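Exopolysaccharide biosynthesis protein (Pantoea stewartii subsp. stewartii DC283, PDB 6TGF) modifies the glycan biofilm of its bacterium, probably as a hydrolase, and is built as a trimer around a tailspike-like parallel beta-helix. Local coordinates at residues Y304-S312 and I329-N337; I414-K425 and S438-D449. All blocks are in the same frame, centred on the assembly; numbering follows the deposited sequence.

Interaction 1: residues Y304-S312 and I329-N337; sequences YFPATTIVS and ISNLIFNGN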
loop_
_atom_site.group_PDB
_atom_site.type_symbol
_atom_site.label_atom_id
_atom_site.label_comp_id
_atom_site.label_asym_id
_atom_site.label_seq_id
_atom_site.Cartn_x
_atom_site.Cartn_y
_atom_site.Cartn_z
ATOM N N TYR B 304 -2.834 15.613 -4.981
ATOM C CA TYR B 304 -1.564 16.387 -4.991
ATOM C C TYR B 304 -1.616 17.521 -3.964
ATOM O O TYR B 304 -0.824 17.483 -2.999
ATOM C CB TYR B 304 -1.278 16.912 -6.401
ATOM C CG TYR B 304 -1.099 15.817 -7.420
ATOM C CD1 TYR B 304 0.000 14.974 -7.369
ATOM C CD2 TYR B 304 -2.039 15.601 -8.414
ATOM C CE1 TYR B 304 0.171 13.953 -8.290
ATOM C CE2 TYR B 304 -1.883 14.585 -9.345
ATOM C CZ TYR B 304 -0.775 13.759 -9.281
ATOM O OH TYR B 304 -0.614 12.758 -10.193
ATOM N N PHE B 305 -2.510 18.494 -4.169
ATOM C CA PHE B 305 -2.543 19.779 -3.423
ATOM C C PHE B 305 -3.779 19.833 -2.531
ATOM O O PHE B 305 -4.901 19.913 -3.026
ATOM C CB PHE B 305 -2.463 20.948 -4.404
ATOM C CG PHE B 305 -1.191 20.950 -5.214
ATOM C CD1 PHE B 305 0.012 21.333 -4.644
ATOM C CD2 PHE B 305 -1.188 20.529 -6.533
ATOM C CE1 PHE B 305 1.185 21.319 -5.384
ATOM C CE2 PHE B 305 -0.013 20.516 -7.271
ATOM C CZ PHE B 305 1.171 20.911 -6.696
ATOM N N PRO B 306 -3.604 19.763 -1.190
ATOM C CA PRO B 306 -4.693 20.024 -0.248
ATOM C C PRO B 306 -5.345 21.399 -0.458
ATOM O O PRO B 306 -4.657 22.315 -0.873
ATOM C CB PRO B 306 -4.012 19.971 1.128
ATOM C CG PRO B 306 -2.790 19.104 0.914
ATOM C CD PRO B 306 -2.356 19.380 -0.511
ATOM N N ALA B 307 -6.641 21.507 -0.149
ATOM C CA ALA B 307 -7.463 22.727 -0.334
ATOM C C ALA B 307 -7.375 23.634 0.902
ATOM O O ALA B 307 -8.041 24.687 0.896
ATOM C CB ALA B 307 -8.891 22.341 -0.632
ATOM N N THR B 308 -6.591 23.249 1.916
ATOM C CA THR B 308 -6.356 24.041 3.154
ATOM C C THR B 308 -4.859 24.336 3.296
ATOM O O THR B 308 -4.067 23.370 3.311
ATOM C CB THR B 308 -6.895 23.314 4.393
ATOM O OG1 THR B 308 -8.293 23.100 4.201
ATOM C CG2 THR B 308 -6.670 24.084 5.677
ATOM N N THR B 309 -4.499 25.619 3.405
ATOM C CA THR B 309 -3.117 26.100 3.671
ATOM C C THR B 309 -3.074 26.770 5.050
ATOM O O THR B 309 -3.891 27.681 5.288
ATOM C CB THR B 309 -2.632 27.054 2.573
ATOM O OG1 THR B 309 -2.634 26.339 1.337
ATOM C CG2 THR B 309 -1.247 27.605 2.835
ATOM N N ILE B 310 -2.165 26.322 5.920
ATOM C CA ILE B 310 -1.827 27.002 7.205
ATOM C C ILE B 310 -0.633 27.923 6.941
ATOM O O ILE B 310 0.274 27.522 6.186
ATOM C CB ILE B 310 -1.549 25.993 8.339
ATOM C CG1 ILE B 310 -2.849 25.373 8.862
ATOM C CG2 ILE B 310 -0.749 26.639 9.464
ATOM C CD1 ILE B 310 -2.649 24.140 9.713
ATOM N N VAL B 311 -0.660 29.115 7.536
ATOM C CA VAL B 311 0.421 30.139 7.444
ATOM C C VAL B 311 0.482 30.848 8.803
ATOM O O VAL B 311 -0.587 31.040 9.408
ATOM C CB VAL B 311 0.167 31.088 6.256
ATOM C CG1 VAL B 311 -0.833 32.186 6.571
ATOM C CG2 VAL B 311 1.452 31.689 5.726
ATOM N N SER B 312 1.684 31.164 9.290
ATOM C CA SER B 312 1.920 31.647 10.678
ATOM C C SER B 312 2.927 32.805 10.681
ATOM O O SER B 312 3.241 33.323 9.589
ATOM C CB SER B 312 2.365 30.509 11.558
ATOM O OG SER B 312 2.438 30.912 12.919
ATOM N N ILE B 329 -2.733 13.923 11.433
ATOM C CA ILE B 329 -2.611 15.164 10.607
ATOM C C ILE B 329 -2.839 14.778 9.143
ATOM O O ILE B 329 -2.165 13.838 8.680
ATOM C CB ILE B 329 -1.238 15.847 10.789
ATOM C CG1 ILE B 329 -0.777 15.856 12.249
ATOM C CG2 ILE B 329 -1.261 17.249 10.201
ATOM C CD1 ILE B 329 0.581 16.490 12.453
ATOM N N SER B 330 -3.736 15.471 8.436
ATOM C CA SER B 330 -4.067 15.162 7.020
ATOM C C SER B 330 -4.604 16.393 6.282
ATOM O O SER B 330 -5.259 17.236 6.919
ATOM C CB SER B 330 -5.032 14.002 6.934
ATOM O OG SER B 330 -6.196 14.238 7.714
ATOM N N ASN B 331 -4.313 16.474 4.979
ATOM C CA ASN B 331 -4.907 17.437 4.013
ATOM C C ASN B 331 -4.522 18.874 4.387
ATOM O O ASN B 331 -5.408 19.745 4.343
ATOM C CB ASN B 331 -6.429 17.282 3.943
ATOM C CG ASN B 331 -6.869 15.845 3.784
ATOM O OD1 ASN B 331 -6.279 15.093 3.012
ATOM N ND2 ASN B 331 -7.906 15.456 4.509
ATOM N N LEU B 332 -3.250 19.120 4.709
ATOM C CA LEU B 332 -2.752 20.469 5.096
ATOM C C LEU B 332 -1.497 20.824 4.292
ATOM O O LEU B 332 -0.581 19.984 4.213
ATOM C CB LEU B 332 -2.458 20.490 6.599
ATOM C CG LEU B 332 -3.683 20.428 7.510
ATOM C CD1 LEU B 332 -3.269 20.183 8.952
ATOM C CD2 LEU B 332 -4.512 21.699 7.404
ATOM N N ILE B 333 -1.482 22.028 3.713
ATOM C CA ILE B 333 -0.249 22.733 3.253
ATOM C C ILE B 333 0.174 23.671 4.388
ATOM O O ILE B 333 -0.683 24.443 4.852
ATOM C CB ILE B 333 -0.490 23.495 1.933
ATOM C CG1 ILE B 333 -1.149 22.605 0.873
ATOM C CG2 ILE B 333 0.807 24.113 1.432
ATOM C CD1 ILE B 333 -1.480 23.304 -0.428
ATOM N N PHE B 334 1.425 23.578 4.848
ATOM C CA PHE B 334 2.037 24.538 5.805
ATOM C C PHE B 334 3.158 25.304 5.095
ATOM O O PHE B 334 4.214 24.700 4.809
ATOM C CB PHE B 334 2.557 23.844 7.067
ATOM C CG PHE B 334 3.317 24.755 8.001
ATOM C CD1 PHE B 334 2.816 26.004 8.339
ATOM C CD2 PHE B 334 4.536 24.372 8.539
ATOM C CE1 PHE B 334 3.515 26.846 9.191
ATOM C CE2 PHE B 334 5.233 25.214 9.395
ATOM C CZ PHE B 334 4.721 26.449 9.719
ATOM N N ASN B 335 2.917 26.589 4.818
ATOM C CA ASN B 335 3.909 27.535 4.240
ATOM C C ASN B 335 4.582 28.290 5.394
ATOM O O ASN B 335 3.969 29.245 5.911
ATOM C CB ASN B 335 3.257 28.478 3.226
ATOM C CG ASN B 335 4.227 29.473 2.623
ATOM O OD1 ASN B 335 5.435 29.238 2.590
ATOM N ND2 ASN B 335 3.706 30.589 2.138
ATOM N N GLY B 336 5.793 27.867 5.773
ATOM C CA GLY B 336 6.573 28.427 6.895
ATOM C C GLY B 336 7.076 29.837 6.617
ATOM O O GLY B 336 7.391 30.543 7.593
ATOM N N ASN B 337 7.171 30.225 5.338
ATOM C CA ASN B 337 7.571 31.583 4.871
ATOM C C ASN B 337 8.992 31.919 5.353
ATOM O O ASN B 337 9.267 33.114 5.581
ATOM C CB ASN B 337 6.573 32.657 5.321
ATOM C CG ASN B 337 5.288 32.661 4.520
ATOM O OD1 ASN B 337 5.312 32.580 3.294
ATOM N ND2 ASN B 337 4.162 32.780 5.202
HETATM O O HOH W 1 4.062 30.924 8.003
#
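Strands 308-311 and 332-335 run parallel, 4.5 Å apart at their closest approach and 29° between directions, with Thr309 paired to Ile333 and Ile310 to Phe334. They belong to successive coils and lie on one face of the parallel beta-helix. Three backbone bonds zip them together: Ile333 N gives to Thr308 O at 2.9 Å, Ile310 N to Ile333 O, and Asn335 N to Ile310 O at 3.1 Å. On the face carrying Ile310 and Phe334, apolar side chains pack between the strands. Ile310 CG2 is anti to the backbone N and lies 3.8 Å from Phe334 CD1, while its other branch ends in CD1, which touches Leu332 CD2. That leucine methyl also meets Thr308 CG2, alongside it, at 3.7 Å. Phe273 and Phe320 complete this packing around Ile310, and Val319 and Leu347 reach Phe334. The other face carries Thr309 and Ile333. Ile333 CG1, held anti to its own carbonyl carbon (chi1 -50°), reaches across to the ring of Pro306, with CG1 3.7 Å from Pro306 CD. The chain turns a corner at Asn331, and Pro306 CB rests against the backbone there, 3.5 Å from Asn331 C. Polar ends look elsewhere: Thr308 OG1 bonds to Pro274 O and Ala298 N, and Asn335 OD1 bonds to Asn367. Phe305, next to Pro306, meets Trp326 of a second subunit edge-to-face. At the C-terminal ends of the strands a water bridges the two segments, accepting from Ser312 N and donating to Asn335 O, at 2.7 Å from the latter.

Interaction 2: residues I414-K425 and S438-D449; sequences IELSNFNAQHCK and SLIHNGWIEHCD
The Phe419 ring has Gly443 CA over one face, a CH-pi contact 3.6 Å from the ring centroid, and it also stacks with Trp386. Near its plane, Ile440 CG2 and Ile445 CG1 stand at the edge. The ring gets over the glycine because CG sits between the backbone N and the carbonyl carbon (chi1 61°). At the far end the imidazoles of His423 and His447 lie nearly parallel, planes 11° apart, but slid so that they barely overlap; it is His447 CB that covers a face of the His423 ring, 3.4 Å from ND1 of His423. Gln422 OE1 meets the edge of the His447 ring in its plane, and Lys425 NZ lies at the edge of His423, in plane, while bonding to His447 O at 3.0 Å. Consecutive coils of the beta-helix run parallel and in register on either side of a corner at Asn418 and Asn442. The Gln422 amide is gripped twice: NE2 gives to Glu446 OE2 at 2.7 Å, from above the carboxylate plane, and to Asn420 OD1 at 3.1 Å. A 1,2-ethanediol, probably from the crystallisation liquor, sits close to Glu446. The sulfur of Cys448 also accepts a bond, from Cys424 N at 3.5 Å. Around the corner, His441 NE2 and Asn442 ND2 bond to Glu415 of a second subunit, and Asn418 OD1 to Lys382 of that subunit. The contact thus divides its chemistry: an apolar ring-on-backbone interior, a polar seam joining the trimer, and outward-facing Asn420 and Gln422 amides around the Glu446 carboxylate, which Gln422 NE2 probably helps hold in place near Glu467.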
loop_
_atom_site.group_PDB
_atom_site.type_symbol
_atom_site.label_atom_id
_atom_site.label_comp_id
_atom_site.label_asym_id
_atom_site.label_seq_id
_atom_site.Cartn_x
_atom_site.Cartn_y
_atom_site.Cartn_z
ATOM N N ILE B 414 7.936 2.831 11.918
ATOM C CA ILE B 414 7.891 4.056 11.065
ATOM C C ILE B 414 7.702 3.592 9.617
ATOM O O ILE B 414 8.554 2.822 9.136
ATOM C CB ILE B 414 9.168 4.913 11.221
ATOM C CG1 ILE B 414 9.551 5.151 12.687
ATOM C CG2 ILE B 414 9.034 6.216 10.443
ATOM C CD1 ILE B 414 8.892 6.343 13.336
ATOM N N GLU B 415 6.625 4.025 8.956
ATOM C CA GLU B 415 6.333 3.682 7.539
ATOM C C GLU B 415 6.142 4.976 6.736
ATOM O O GLU B 415 5.041 5.557 6.801
ATOM C CB GLU B 415 5.111 2.765 7.450
ATOM C CG GLU B 415 4.804 2.307 6.036
ATOM C CD GLU B 415 3.773 1.197 5.934
ATOM O OE1 GLU B 415 3.732 0.534 4.885
ATOM O OE2 GLU B 415 3.009 1.004 6.902
ATOM N N LEU B 416 7.187 5.403 6.022
ATOM C CA LEU B 416 7.165 6.571 5.099
ATOM C C LEU B 416 6.962 6.051 3.674
ATOM O O LEU B 416 7.765 5.202 3.245
ATOM C CB LEU B 416 8.483 7.342 5.212
ATOM C CG LEU B 416 8.968 7.642 6.629
ATOM C CD1 LEU B 416 10.367 8.235 6.594
ATOM C CD2 LEU B 416 8.009 8.573 7.356
ATOM N N SER B 417 5.936 6.536 2.971
ATOM C CA SER B 417 5.557 6.049 1.617
ATOM C C SER B 417 5.102 7.205 0.716
ATOM O O SER B 417 4.493 8.161 1.235
ATOM C CB SER B 417 4.500 4.980 1.717
ATOM O OG SER B 417 3.347 5.467 2.385
ATOM N N ASN B 418 5.401 7.101 -0.584
ATOM C CA ASN B 418 4.893 7.995 -1.661
ATOM C C ASN B 418 5.204 9.452 -1.303
ATOM O O ASN B 418 4.258 10.257 -1.237
ATOM C CB ASN B 418 3.397 7.774 -1.903
ATOM C CG ASN B 418 3.064 6.339 -2.251
ATOM O OD1 ASN B 418 3.690 5.747 -3.127
ATOM N ND2 ASN B 418 2.079 5.772 -1.574
ATOM N N PHE B 419 6.482 9.776 -1.084
ATOM C CA PHE B 419 6.942 11.128 -0.676
ATOM C C PHE B 419 7.945 11.679 -1.695
ATOM O O PHE B 419 8.529 10.900 -2.471
ATOM C CB PHE B 419 7.520 11.109 0.742
ATOM C CG PHE B 419 8.726 10.227 0.956
ATOM C CD1 PHE B 419 8.579 8.911 1.361
ATOM C CD2 PHE B 419 10.010 10.722 0.787
ATOM C CE1 PHE B 419 9.687 8.104 1.569
ATOM C CE2 PHE B 419 11.117 9.912 0.998
ATOM C CZ PHE B 419 10.954 8.605 1.389
ATOM N N ASN B 420 8.120 13.004 -1.684
ATOM C CA ASN B 420 9.034 13.743 -2.593
ATOM C C ASN B 420 9.556 14.989 -1.865
ATOM O O ASN B 420 8.747 15.896 -1.599
ATOM C CB ASN B 420 8.341 14.074 -3.918
ATOM C CG ASN B 420 9.234 14.828 -4.880
ATOM O OD1 ASN B 420 9.297 16.053 -4.839
ATOM N ND2 ASN B 420 9.917 14.110 -5.756
ATOM N N ALA B 421 10.856 15.013 -1.548
ATOM C CA ALA B 421 11.568 16.151 -0.920
ATOM C C ALA B 421 12.446 16.838 -1.972
ATOM O O ALA B 421 13.308 16.149 -2.554
ATOM C CB ALA B 421 12.382 15.670 0.254
ATOM N N GLN B 422 12.228 18.138 -2.205
ATOM C CA GLN B 422 12.934 18.948 -3.236
ATOM C C GLN B 422 13.631 20.146 -2.579
ATOM O O GLN B 422 12.977 20.845 -1.781
ATOM C CB GLN B 422 11.952 19.457 -4.294
ATOM C CG GLN B 422 11.279 18.356 -5.099
ATOM C CD GLN B 422 12.192 17.696 -6.105
ATOM O OE1 GLN B 422 13.018 18.342 -6.751
ATOM N NE2 GLN B 422 12.033 16.392 -6.261
ATOM N N HIS B 423 14.908 20.360 -2.916
ATOM C CA HIS B 423 15.687 21.603 -2.658
ATOM C C HIS B 423 15.680 21.970 -1.168
ATOM O O HIS B 423 15.648 23.178 -0.864
ATOM C CB HIS B 423 15.156 22.741 -3.542
ATOM C CG HIS B 423 15.375 22.511 -4.999
ATOM N ND1 HIS B 423 16.630 22.565 -5.573
ATOM C CD2 HIS B 423 14.512 22.225 -5.998
ATOM C CE1 HIS B 423 16.530 22.321 -6.864
ATOM N NE2 HIS B 423 15.240 22.112 -7.150
ATOM N N CYS B 424 15.737 20.973 -0.278
ATOM C CA CYS B 424 15.807 21.157 1.199
ATOM C C CYS B 424 17.274 21.288 1.623
ATOM O O CYS B 424 18.053 20.360 1.337
ATOM C CB CYS B 424 15.133 20.005 1.933
ATOM S SG CYS B 424 13.349 19.921 1.633
ATOM N N LYS B 425 17.630 22.397 2.281
ATOM C CA LYS B 425 19.038 22.786 2.564
ATOM C C LYS B 425 19.170 23.330 3.991
ATOM O O LYS B 425 18.549 24.371 4.279
ATOM C CB LYS B 425 19.508 23.838 1.554
ATOM C CG LYS B 425 20.206 23.287 0.315
ATOM C CD LYS B 425 19.426 23.417 -0.976
ATOM C CE LYS B 425 20.260 23.056 -2.188
ATOM N NZ LYS B 425 19.438 22.949 -3.416
ATOM N N SER B 438 10.811 -0.788 10.577
ATOM C CA SER B 438 10.401 0.411 9.796
ATOM C C SER B 438 10.506 0.148 8.287
ATOM O O SER B 438 11.244 -0.780 7.899
ATOM C CB SER B 438 11.212 1.603 10.218
ATOM O OG SER B 438 10.913 1.955 11.560
ATOM N N LEU B 439 9.785 0.935 7.475
ATOM C CA LEU B 439 9.670 0.754 6.001
ATOM C C LEU B 439 9.713 2.105 5.274
ATOM O O LEU B 439 9.125 3.082 5.782
ATOM C CB LEU B 439 8.360 0.028 5.676
ATOM C CG LEU B 439 8.226 -1.392 6.228
ATOM C CD1 LEU B 439 7.507 -1.391 7.569
ATOM C CD2 LEU B 439 7.492 -2.289 5.242
ATOM N N ILE B 440 10.373 2.134 4.111
ATOM C CA ILE B 440 10.300 3.227 3.093
ATOM C C ILE B 440 9.797 2.609 1.781
ATOM O O ILE B 440 10.404 1.618 1.331
ATOM C CB ILE B 440 11.667 3.918 2.921
ATOM C CG1 ILE B 440 12.017 4.777 4.139
ATOM C CG2 ILE B 440 11.711 4.725 1.630
ATOM C CD1 ILE B 440 13.452 5.257 4.176
ATOM N N HIS B 441 8.734 3.169 1.198
ATOM C CA HIS B 441 8.116 2.693 -0.068
ATOM C C HIS B 441 7.940 3.864 -1.042
ATOM O O HIS B 441 7.098 4.738 -0.769
ATOM C CB HIS B 441 6.780 1.991 0.207
ATOM C CG HIS B 441 6.092 1.519 -1.031
ATOM N ND1 HIS B 441 6.383 0.302 -1.620
ATOM C CD2 HIS B 441 5.146 2.097 -1.802
ATOM C CE1 HIS B 441 5.636 0.146 -2.694
ATOM N NE2 HIS B 441 4.870 1.235 -2.828
ATOM N N ASN B 442 8.702 3.861 -2.141
ATOM C CA ASN B 442 8.492 4.743 -3.319
ATOM C C ASN B 442 8.643 6.208 -2.890
ATOM O O ASN B 442 7.619 6.914 -2.828
ATOM C CB ASN B 442 7.136 4.464 -3.975
ATOM C CG ASN B 442 6.989 5.099 -5.342
ATOM O OD1 ASN B 442 7.914 5.730 -5.847
ATOM N ND2 ASN B 442 5.826 4.933 -5.951
ATOM N N GLY B 443 9.878 6.636 -2.611
ATOM C CA GLY B 443 10.205 8.001 -2.158
ATOM C C GLY B 443 11.327 8.618 -2.975
ATOM O O GLY B 443 12.262 7.883 -3.344
ATOM N N TRP B 444 11.232 9.922 -3.248
ATOM C CA TRP B 444 12.245 10.721 -3.991
ATOM C C TRP B 444 12.771 11.846 -3.093
ATOM O O TRP B 444 11.947 12.578 -2.514
ATOM C CB TRP B 444 11.648 11.276 -5.290
ATOM C CG TRP B 444 11.356 10.241 -6.331
ATOM C CD1 TRP B 444 10.351 9.319 -6.313
ATOM C CD2 TRP B 444 12.066 10.035 -7.567
ATOM N NE1 TRP B 444 10.392 8.547 -7.442
ATOM C CE2 TRP B 444 11.434 8.961 -8.231
ATOM C CE3 TRP B 444 13.173 10.641 -8.173
ATOM C CZ2 TRP B 444 11.872 8.487 -9.468
ATOM C CZ3 TRP B 444 13.607 10.172 -9.395
ATOM C CH2 TRP B 444 12.962 9.111 -10.033
ATOM N N ILE B 445 14.095 11.959 -2.970
ATOM C CA ILE B 445 14.793 13.106 -2.316
ATOM C C ILE B 445 15.783 13.683 -3.333
ATOM O O ILE B 445 16.817 13.035 -3.584
ATOM C CB ILE B 445 15.476 12.679 -0.999
ATOM C CG1 ILE B 445 14.479 12.050 -0.022
ATOM C CG2 ILE B 445 16.215 13.854 -0.371
ATOM C CD1 ILE B 445 15.120 11.320 1.138
ATOM N N GLU B 446 15.457 14.845 -3.905
ATOM C CA GLU B 446 16.215 15.473 -5.020
ATOM C C GLU B 446 16.727 16.847 -4.579
ATOM O O GLU B 446 15.938 17.614 -3.998
ATOM C CB GLU B 446 15.329 15.603 -6.260
ATOM C CG GLU B 446 14.479 14.378 -6.535
ATOM C CD GLU B 446 13.857 14.355 -7.919
ATOM O OE1 GLU B 446 14.621 14.255 -8.902
ATOM O OE2 GLU B 446 12.617 14.450 -8.014
ATOM N N HIS B 447 18.005 17.132 -4.850
ATOM C CA HIS B 447 18.657 18.457 -4.658
ATOM C C HIS B 447 18.595 18.882 -3.183
ATOM O O HIS B 447 18.616 20.099 -2.925
ATOM C CB HIS B 447 18.017 19.494 -5.594
ATOM C CG HIS B 447 17.672 18.958 -6.945
ATOM N ND1 HIS B 447 18.633 18.666 -7.894
ATOM C CD2 HIS B 447 16.481 18.654 -7.506
ATOM C CE1 HIS B 447 18.048 18.210 -8.983
ATOM N NE2 HIS B 447 16.726 18.193 -8.771
ATOM N N CYS B 448 18.542 17.916 -2.258
ATOM C CA CYS B 448 18.513 18.138 -0.786
ATOM C C CYS B 448 19.909 17.873 -0.212
ATOM O O CYS B 448 20.474 16.806 -0.514
ATOM C CB CYS B 448 17.489 17.237 -0.104
ATOM S SG CYS B 448 15.783 17.532 -0.639
ATOM N N ASP B 449 20.439 18.807 0.583
ATOM C CA ASP B 449 21.825 18.760 1.122
ATOM C C ASP B 449 22.002 17.523 2.008
ATOM O O ASP B 449 23.045 16.857 1.879
ATOM C CB ASP B 449 22.178 20.033 1.897
ATOM C CG ASP B 449 22.671 21.172 1.020
ATOM O OD1 ASP B 449 22.532 21.069 -0.217
ATOM O OD2 ASP B 449 23.187 22.158 1.584
#

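From the N terminus, the chain first closes interaction 1: the loop between Ser312 and Ile329 carries strand 318-324 on another wall of the helix before the chain returns to pair 332-335 with 308-311. Two further coils, entered through strands 356-366 and 380-389, are stacked next, and the latter pairs with 414-422, where interaction 2 opens. A shorter loop, carrying strand 430-431, then leads back to 438-449. The two contacts are therefore in series, neither nested nor crossed, their centres about 18 Å apart, and strand 458-467 continues the stack beyond the second. Both lie along the same helical shaft and touch the third subunit.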